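Local coordinates for uncharacterized protein DUF849 with a TIM barrel fold (Burkholderia xenovorans LB400, PDB 3E49) that probably catalyses the zinc-dependent cleavage of a beta-keto acid, as 3-keto-5-aminohexanoate cleavage enzymes do, on a TIM-barrel scaffold, at residues 8-13 against 279-284; 120-125 against 141-146. All blocks are in the same frame, centred on the assembly; numbering follows the deposited sequence.

Contact 1. Residues 8-13 against 279-284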
ATOM      1  N   VAL A   8      24.296   5.103   7.366  1.00 29.55           N
ATOM      2  CA  VAL A   8      23.973   4.101   6.364  1.00 26.44           C
ATOM      3  C   VAL A   8      25.036   3.034   6.201  1.00 25.09           C
ATOM      4  O   VAL A   8      26.186   3.334   5.851  1.00 24.34           O
ATOM      5  CB  VAL A   8      23.758   4.777   4.995  1.00 25.36           C
ATOM      6  CG1 VAL A   8      23.249   3.804   3.975  1.00 22.87           C
ATOM      7  CG2 VAL A   8      22.771   5.939   5.172  1.00 25.66           C
ATOM      8  N   ILE A   9      24.637   1.790   6.414  1.00 23.99           N
ATOM      9  CA  ILE A   9      25.508   0.673   6.182  1.00 23.26           C
ATOM     10  C   ILE A   9      25.498   0.341   4.712  1.00 24.37           C
ATOM     11  O   ILE A   9      24.448  -0.037   4.181  1.00 23.88           O
ATOM     12  CB  ILE A   9      25.058  -0.597   6.907  1.00 23.55           C
ATOM     13  CG1 ILE A   9      24.991  -0.373   8.426  1.00 24.17           C
ATOM     14  CG2 ILE A   9      25.987  -1.780   6.537  1.00 23.27           C
ATOM     15  CD1 ILE A   9      24.180  -1.419   9.146  1.00 23.01           C
ATOM     16  N   ILE A  10      26.666   0.408   4.078  1.00 23.53           N
ATOM     17  CA  ILE A  10      26.796  -0.017   2.679  1.00 22.62           C
ATOM     18  C   ILE A  10      27.396  -1.426   2.666  1.00 23.24           C
ATOM     19  O   ILE A  10      28.494  -1.649   3.205  1.00 23.01           O
ATOM     20  CB  ILE A  10      27.727   0.892   1.892  1.00 22.94           C
ATOM     21  CG1 ILE A  10      27.202   2.348   1.908  1.00 21.98           C
ATOM     22  CG2 ILE A  10      27.994   0.320   0.513  1.00 20.98           C
ATOM     23  CD1 ILE A  10      28.097   3.350   1.225  1.00 21.12           C
ATOM     24  N   THR A  11      26.649  -2.364   2.100  1.00 21.82           N
ATOM     25  CA  THR A  11      27.148  -3.706   1.860  1.00 22.50           C
ATOM     26  C   THR A  11      27.586  -3.780   0.396  1.00 24.44           C
ATOM     27  O   THR A  11      26.850  -3.318  -0.524  1.00 22.13           O
ATOM     28  CB  THR A  11      26.125  -4.787   2.139  1.00 22.32           C
ATOM     29  OG1 THR A  11      25.826  -4.807   3.545  1.00 25.36           O
ATOM     30  CG2 THR A  11      26.665  -6.158   1.677  1.00 19.11           C
ATOM     31  N   CYS A  12      28.779  -4.353   0.166  1.00 24.71           N
ATOM     32  CA  CYS A  12      29.238  -4.583  -1.184  1.00 25.15           C
ATOM     33  C   CYS A  12      29.433  -6.099  -1.431  1.00 26.21           C
ATOM     34  O   CYS A  12      30.230  -6.726  -0.791  1.00 26.53           O
ATOM     35  CB  CYS A  12      30.515  -3.813  -1.469  1.00 27.65           C
ATOM     36  SG  CYS A  12      30.873  -3.851  -3.236  1.00 27.34           S
ATOM     37  N   ALA A  13      28.669  -6.660  -2.363  1.00 24.44           N
ATOM     38  CA  ALA A  13      28.729  -8.068  -2.753  1.00 24.85           C
ATOM     39  C   ALA A  13      29.630  -8.087  -3.985  1.00 26.84           C
ATOM     40  O   ALA A  13      29.197  -7.775  -5.105  1.00 23.26           O
ATOM     41  CB  ALA A  13      27.337  -8.576  -3.093  1.00 24.99           C
ATOM     42  N   LYS A 279      28.801   5.577  -6.367  1.00 25.64           N
ATOM     43  CA  LYS A 279      27.556   6.034  -6.969  1.00 25.63           C
ATOM     44  C   LYS A 279      26.461   6.154  -5.915  1.00 25.44           C
ATOM     45  O   LYS A 279      25.817   7.180  -5.822  1.00 25.98           O
ATOM     46  CB  LYS A 279      27.132   5.116  -8.114  1.00 25.27           C
ATOM     47  CG  LYS A 279      26.193   5.738  -9.148  1.00 31.45           C
ATOM     48  CD  LYS A 279      26.920   6.869  -9.877  1.00 39.44           C
ATOM     49  CE  LYS A 279      26.086   7.531 -10.944  1.00 40.13           C
ATOM     50  NZ  LYS A 279      26.619   8.923 -11.261  1.00 40.42           N
ATOM     51  N   ILE A 280      26.286   5.145  -5.075  1.00 25.40           N
ATOM     52  CA  ILE A 280      25.252   5.216  -4.037  1.00 22.41           C
ATOM     53  C   ILE A 280      25.617   6.273  -3.011  1.00 23.87           C
ATOM     54  O   ILE A 280      24.748   6.908  -2.427  1.00 25.02           O
ATOM     55  CB  ILE A 280      24.906   3.842  -3.395  1.00 21.46           C
ATOM     56  CG1 ILE A 280      23.522   3.927  -2.685  1.00 24.13           C
ATOM     57  CG2 ILE A 280      26.086   3.303  -2.439  1.00 20.13           C
ATOM     58  CD1 ILE A 280      22.285   4.281  -3.629  1.00 20.01           C
ATOM     59  N   ARG A 281      26.908   6.500  -2.815  1.00 23.17           N
ATOM     60  CA  ARG A 281      27.318   7.540  -1.922  1.00 23.51           C
ATOM     61  C   ARG A 281      26.957   8.959  -2.398  1.00 22.45           C
ATOM     62  O   ARG A 281      26.725   9.830  -1.579  1.00 22.08           O
ATOM     63  CB  ARG A 281      28.797   7.389  -1.541  1.00 24.62           C
ATOM     64  CG  ARG A 281      29.005   6.266  -0.588  1.00 28.39           C
ATOM     65  CD  ARG A 281      30.435   6.297  -0.146  1.00 31.11           C
ATOM     66  NE  ARG A 281      30.752   7.591   0.444  1.00 30.29           N
ATOM     67  CZ  ARG A 281      31.972   8.111   0.491  1.00 35.20           C
ATOM     68  NH1 ARG A 281      32.992   7.502  -0.068  1.00 35.75           N
ATOM     69  NH2 ARG A 281      32.158   9.284   1.027  1.00 32.61           N
ATOM     70  N   GLN A 282      26.785   9.166  -3.702  1.00 22.09           N
ATOM     71  CA  GLN A 282      26.333  10.461  -4.225  1.00 24.02           C
ATOM     72  C   GLN A 282      24.918  10.743  -3.703  1.00 21.98           C
ATOM     73  O   GLN A 282      24.605  11.858  -3.279  1.00 20.78           O
ATOM     74  CB  GLN A 282      26.305  10.422  -5.764  1.00 23.81           C
ATOM     75  CG  GLN A 282      27.691  10.440  -6.414  1.00 31.07           C
ATOM     76  CD  GLN A 282      27.670  10.568  -7.950  1.00 34.20           C
ATOM     77  OE1 GLN A 282      26.682  10.238  -8.621  1.00 44.00           O
ATOM     78  NE2 GLN A 282      28.784  11.035  -8.509  1.00 47.93           N
ATOM     79  N   VAL A 283      24.082   9.716  -3.736  1.00 23.66           N
ATOM     80  CA  VAL A 283      22.715   9.766  -3.178  1.00 23.03           C
ATOM     81  C   VAL A 283      22.736   9.959  -1.671  1.00 24.35           C
ATOM     82  O   VAL A 283      22.077  10.854  -1.115  1.00 23.54           O
ATOM     83  CB  VAL A 283      21.907   8.527  -3.570  1.00 24.80           C
ATOM     84  CG1 VAL A 283      20.477   8.582  -2.929  1.00 20.64           C
ATOM     85  CG2 VAL A 283      21.846   8.419  -5.099  1.00 20.51           C
ATOM     86  N   ILE A 284      23.504   9.131  -0.996  1.00 24.24           N
ATOM     87  CA  ILE A 284      23.650   9.255   0.486  1.00 23.66           C
ATOM     88  C   ILE A 284      24.008  10.685   0.875  1.00 25.54           C
ATOM     89  O   ILE A 284      23.341  11.290   1.698  1.00 24.68           O
ATOM     90  CB  ILE A 284      24.630   8.199   1.010  1.00 23.25           C
ATOM     91  CG1 ILE A 284      23.999   6.795   0.840  1.00 27.56           C
ATOM     92  CG2 ILE A 284      25.033   8.466   2.540  1.00 23.12           C
ATOM     93  CD1 ILE A 284      24.962   5.599   1.009  1.00 23.59           C
TER
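I10 reaches out from strand 10-13 and sets its terminal methyl between three side chains of helix 273-286; the helix segment 279-284 runs nearly antiparallel to the strand, at 166°, with the axes of these two segments 11.1 Å apart at their closest. The tightest touch is I10 CD1 on R281 CG, 3.6 Å, where the isoleucine meets the aliphatic stem of the arginine at about a right angle. The same methyl also meets I284 CD1 at 3.9 Å and, more loosely, I280 CG2 at 4.2 Å, two side chains about one helical turn apart. I10 can reach this far because its chain is extended past CG1 (chi2 176°), which carries CD1 off the strand toward the helix. V8, two residues earlier, adds a touch of its own: its CG1 and I284 CD1 meet tip to tip at 3.9 Å. With CG1 anti to the backbone carbonyl carbon, I284 sends CD1 to both V8 and I10. The other branch of I280 leads away, and that side chain also packs on helix 240-248. R281 carries its charge clear of the apolar patch, giving an NH1 hydrogen bond to the carbonyl of A44. Strand and helix thus meet through methyl and methylene groups alone, an interface held by hydrophobic burial and fit, as where the outer helices of a TIM barrel cover its strands.

Contact 2. Residues 120-125 against 141-146; sequences GLYPML and ERSRDL
Two short turns with helical backbone angles, 121-125 and 142-144, lie side by side, with the CA atoms of Y122 and E141 4.9 Å apart and those of G120 and S143 5.6 Å apart. S143 enters the start of the first turn with its hydroxyl. OG accepts a hydrogen bond from L121 N at 2.9 Å and a weak, more bent one from Y122 N at 3.0 Å. The same OG is also hydrogen-bonded to the carbonyl oxygen of L140, so three backbone groups hold it. Chi1 of 68° tucks this oxygen between the serine's own N and C, facing the two amides. Beside it, R144 folds over a face of the Y122 ring in a cation-pi contact, CZ lying 3.9 Å from the ring centroid and 24° off the normal. The guanidinium is tilted 33° from the ring and shifted toward the rim, R144 NH2 coming within 3.3 Å of Y122 CD2. P123 CD lies over the opposite face, toward the rim. E141 fixes the guanidinium's rotation from its edge: R144 NE makes an in-plane salt bridge to the syn lone pair of E141 OE2, 2.9 Å. L125 CD1 rests near the other carboxylate oxygen. H184 and R188 of the third subunit pack against Y122. Within the chain, the contact brings together the loop after strand 117-118 and the C-terminal end of helix 134-141, just before strand 147-148 pairs antiparallel with 117-118.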
ATOM      1  N   GLY A 120      15.555 -17.959 -11.948  1.00 28.00           N
ATOM      2  CA  GLY A 120      15.514 -17.950 -13.403  1.00 29.03           C
ATOM      3  C   GLY A 120      16.640 -17.129 -13.980  1.00 26.73           C
ATOM      4  O   GLY A 120      16.524 -15.910 -14.100  1.00 27.32           O
ATOM      5  N   LEU A 121      17.733 -17.790 -14.334  1.00 27.36           N
ATOM      6  CA  LEU A 121      18.908 -17.114 -14.874  1.00 27.52           C
ATOM      7  C   LEU A 121      18.999 -17.198 -16.387  1.00 29.00           C
ATOM      8  O   LEU A 121      19.666 -16.384 -17.009  1.00 29.63           O
ATOM      9  CB  LEU A 121      20.181 -17.686 -14.262  1.00 28.69           C
ATOM     10  CG  LEU A 121      20.343 -17.699 -12.729  1.00 31.65           C
ATOM     11  CD1 LEU A 121      21.764 -18.080 -12.446  1.00 29.98           C
ATOM     12  CD2 LEU A 121      19.990 -16.375 -12.082  1.00 27.75           C
ATOM     13  N   TYR A 122      18.310 -18.171 -16.957  1.00 32.10           N
ATOM     14  CA  TYR A 122      18.285 -18.424 -18.394  1.00 31.95           C
ATOM     15  C   TYR A 122      17.940 -17.241 -19.266  1.00 33.45           C
ATOM     16  O   TYR A 122      18.393 -17.201 -20.416  1.00 35.40           O
ATOM     17  CB  TYR A 122      17.380 -19.625 -18.746  1.00 31.08           C
ATOM     18  CG  TYR A 122      15.936 -19.502 -18.307  1.00 28.65           C
ATOM     19  CD1 TYR A 122      15.522 -19.985 -17.057  1.00 31.10           C
ATOM     20  CD2 TYR A 122      14.983 -18.915 -19.135  1.00 32.81           C
ATOM     21  CE1 TYR A 122      14.249 -19.871 -16.653  1.00 28.29           C
ATOM     22  CE2 TYR A 122      13.682 -18.787 -18.730  1.00 30.47           C
ATOM     23  CZ  TYR A 122      13.314 -19.287 -17.491  1.00 29.26           C
ATOM     24  OH  TYR A 122      12.033 -19.183 -17.081  1.00 29.04           O
ATOM     25  N   PRO A 123      17.101 -16.288 -18.793  1.00 33.27           N
ATOM     26  CA  PRO A 123      16.894 -15.140 -19.695  1.00 33.63           C
ATOM     27  C   PRO A 123      18.158 -14.330 -20.037  1.00 33.31           C
ATOM     28  O   PRO A 123      18.162 -13.594 -21.018  1.00 34.89           O
ATOM     29  CB  PRO A 123      15.873 -14.282 -18.932  1.00 32.31           C
ATOM     30  CG  PRO A 123      15.123 -15.278 -18.140  1.00 31.77           C
ATOM     31  CD  PRO A 123      16.225 -16.171 -17.614  1.00 34.11           C
HETATM   32  N   MSE A 124      19.201 -14.433 -19.217  1.00 33.67           N
HETATM   33  CA  MSE A 124      20.467 -13.770 -19.495  1.00 34.51           C
HETATM   34  C   MSE A 124      21.088 -14.283 -20.780  1.00 34.03           C
HETATM   35  O   MSE A 124      21.890 -13.592 -21.385  1.00 35.05           O
HETATM   36  CB  MSE A 124      21.431 -13.942 -18.332  1.00 34.36           C
HETATM   37  CG  MSE A 124      21.007 -13.137 -17.128  1.00 36.17           C
HETATM   38 SE   MSE A 124      22.194 -13.404 -15.576  0.75 39.40          SE
HETATM   39  CE  MSE A 124      21.755 -15.104 -15.219  1.00 40.91           C
ATOM     40  N   LEU A 125      20.733 -15.488 -21.200  1.00 35.85           N
ATOM     41  CA  LEU A 125      21.224 -16.009 -22.477  1.00 39.60           C
ATOM     42  C   LEU A 125      20.710 -15.183 -23.681  1.00 42.72           C
ATOM     43  O   LEU A 125      21.181 -15.347 -24.802  1.00 42.71           O
ATOM     44  CB  LEU A 125      20.818 -17.463 -22.662  1.00 38.73           C
ATOM     45  CG  LEU A 125      21.460 -18.473 -21.750  1.00 37.10           C
ATOM     46  CD1 LEU A 125      20.724 -19.769 -21.824  1.00 33.46           C
ATOM     47  CD2 LEU A 125      22.927 -18.647 -22.122  1.00 37.81           C
ATOM     48  N   GLU A 141      21.473 -22.128 -18.436  1.00 32.39           N
ATOM     49  CA  GLU A 141      20.363 -22.879 -18.956  1.00 35.29           C
ATOM     50  C   GLU A 141      19.782 -23.790 -17.899  1.00 35.02           C
ATOM     51  O   GLU A 141      18.591 -23.903 -17.775  1.00 35.05           O
ATOM     52  CB  GLU A 141      20.753 -23.664 -20.214  1.00 35.23           C
ATOM     53  CG  GLU A 141      19.633 -24.603 -20.700  1.00 41.85           C
ATOM     54  CD  GLU A 141      18.245 -23.926 -20.827  1.00 43.15           C
ATOM     55  OE1 GLU A 141      18.165 -22.806 -21.413  1.00 51.78           O
ATOM     56  OE2 GLU A 141      17.248 -24.537 -20.350  1.00 41.12           O
ATOM     57  N   ARG A 142      20.631 -24.428 -17.118  1.00 36.99           N
ATOM     58  CA  ARG A 142      20.114 -25.356 -16.119  1.00 38.88           C
ATOM     59  C   ARG A 142      19.347 -24.721 -14.962  1.00 36.23           C
ATOM     60  O   ARG A 142      18.743 -25.433 -14.156  1.00 36.79           O
ATOM     61  CB  ARG A 142      21.188 -26.349 -15.672  1.00 40.57           C
ATOM     62  CG  ARG A 142      21.131 -27.593 -16.589  1.00 49.56           C
ATOM     63  CD  ARG A 142      22.333 -28.467 -16.506  1.00 60.66           C
ATOM     64  NE  ARG A 142      23.273 -28.227 -17.603  1.00 67.51           N
ATOM     65  CZ  ARG A 142      24.547 -28.618 -17.610  1.00 70.39           C
ATOM     66  NH1 ARG A 142      25.075 -29.235 -16.555  1.00 75.63           N
ATOM     67  NH2 ARG A 142      25.312 -28.358 -18.664  1.00 70.04           N
ATOM     68  N   SER A 143      19.315 -23.389 -14.916  1.00 32.83           N
ATOM     69  CA  SER A 143      18.519 -22.690 -13.916  1.00 30.28           C
ATOM     70  C   SER A 143      17.037 -22.889 -14.202  1.00 30.76           C
ATOM     71  O   SER A 143      16.219 -22.786 -13.295  1.00 31.24           O
ATOM     72  CB  SER A 143      18.905 -21.193 -13.858  1.00 29.05           C
ATOM     73  OG  SER A 143      18.530 -20.483 -15.028  1.00 28.21           O
ATOM     74  N   ARG A 144      16.680 -23.168 -15.460  1.00 30.73           N
ATOM     75  CA  ARG A 144      15.300 -23.382 -15.807  1.00 32.74           C
ATOM     76  C   ARG A 144      14.710 -24.607 -15.059  1.00 34.64           C
ATOM     77  O   ARG A 144      13.555 -24.608 -14.667  1.00 34.30           O
ATOM     78  CB  ARG A 144      15.193 -23.547 -17.334  1.00 31.83           C
ATOM     79  CG  ARG A 144      13.787 -23.621 -17.896  1.00 33.55           C
ATOM     80  CD  ARG A 144      13.815 -23.990 -19.368  1.00 32.68           C
ATOM     81  NE  ARG A 144      14.676 -23.114 -20.169  1.00 33.30           N
ATOM     82  CZ  ARG A 144      14.276 -21.986 -20.745  1.00 33.58           C
ATOM     83  NH1 ARG A 144      13.012 -21.581 -20.633  1.00 38.26           N
ATOM     84  NH2 ARG A 144      15.142 -21.264 -21.439  1.00 36.63           N
ATOM     85  N   ASP A 145      15.534 -25.611 -14.795  1.00 37.60           N
ATOM     86  CA  ASP A 145      15.052 -26.844 -14.180  1.00 39.95           C
ATOM     87  C   ASP A 145      15.576 -27.099 -12.774  1.00 39.82           C
ATOM     88  O   ASP A 145      15.454 -28.188 -12.251  1.00 41.00           O
ATOM     89  CB  ASP A 145      15.356 -28.042 -15.090  1.00 41.15           C
ATOM     90  CG  ASP A 145      16.808 -28.088 -15.555  1.00 51.30           C
ATOM     91  OD1 ASP A 145      17.170 -27.355 -16.523  1.00 52.71           O
ATOM     92  OD2 ASP A 145      17.580 -28.899 -14.977  1.00 63.89           O
ATOM     93  N   LEU A 146      16.108 -26.095 -12.124  1.00 41.20           N
ATOM     94  CA  LEU A 146      16.632 -26.349 -10.778  1.00 43.31           C
ATOM     95  C   LEU A 146      15.989 -25.459  -9.707  1.00 41.65           C
ATOM     96  O   LEU A 146      15.524 -24.353  -9.973  1.00 41.48           O
ATOM     97  CB  LEU A 146      18.168 -26.308 -10.795  1.00 44.72           C
ATOM     98  CG  LEU A 146      18.807 -27.457 -11.644  1.00 47.72           C
ATOM     99  CD1 LEU A 146      20.300 -27.273 -11.745  1.00 47.52           C
ATOM    100  CD2 LEU A 146      18.483 -28.906 -11.142  1.00 44.87           C
TER

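Overall arrangement
From the N terminus, the chain enters the barrel through strand 10-13, and contact 1 closes only some 266 residues later, when helix 273-286 comes back to cover that first strand. Nearly the whole family fold, including the zinc ligands H50, H52 and E259, lies within this long loop. Contact 2 falls wholly inside it: a short excursion of 15 residues, containing most of helix 134-141, leaves 120-125 and returns at 141-146. The two do not cross or touch; the centres of contact 1 and contact 2 are about 30 Å apart. Contact 1 joins the start of the barrel wall to its late outer helix, whereas contact 2 ties the loop after strand 117-118 to the end of helix 134-141, where another subunit packs against it.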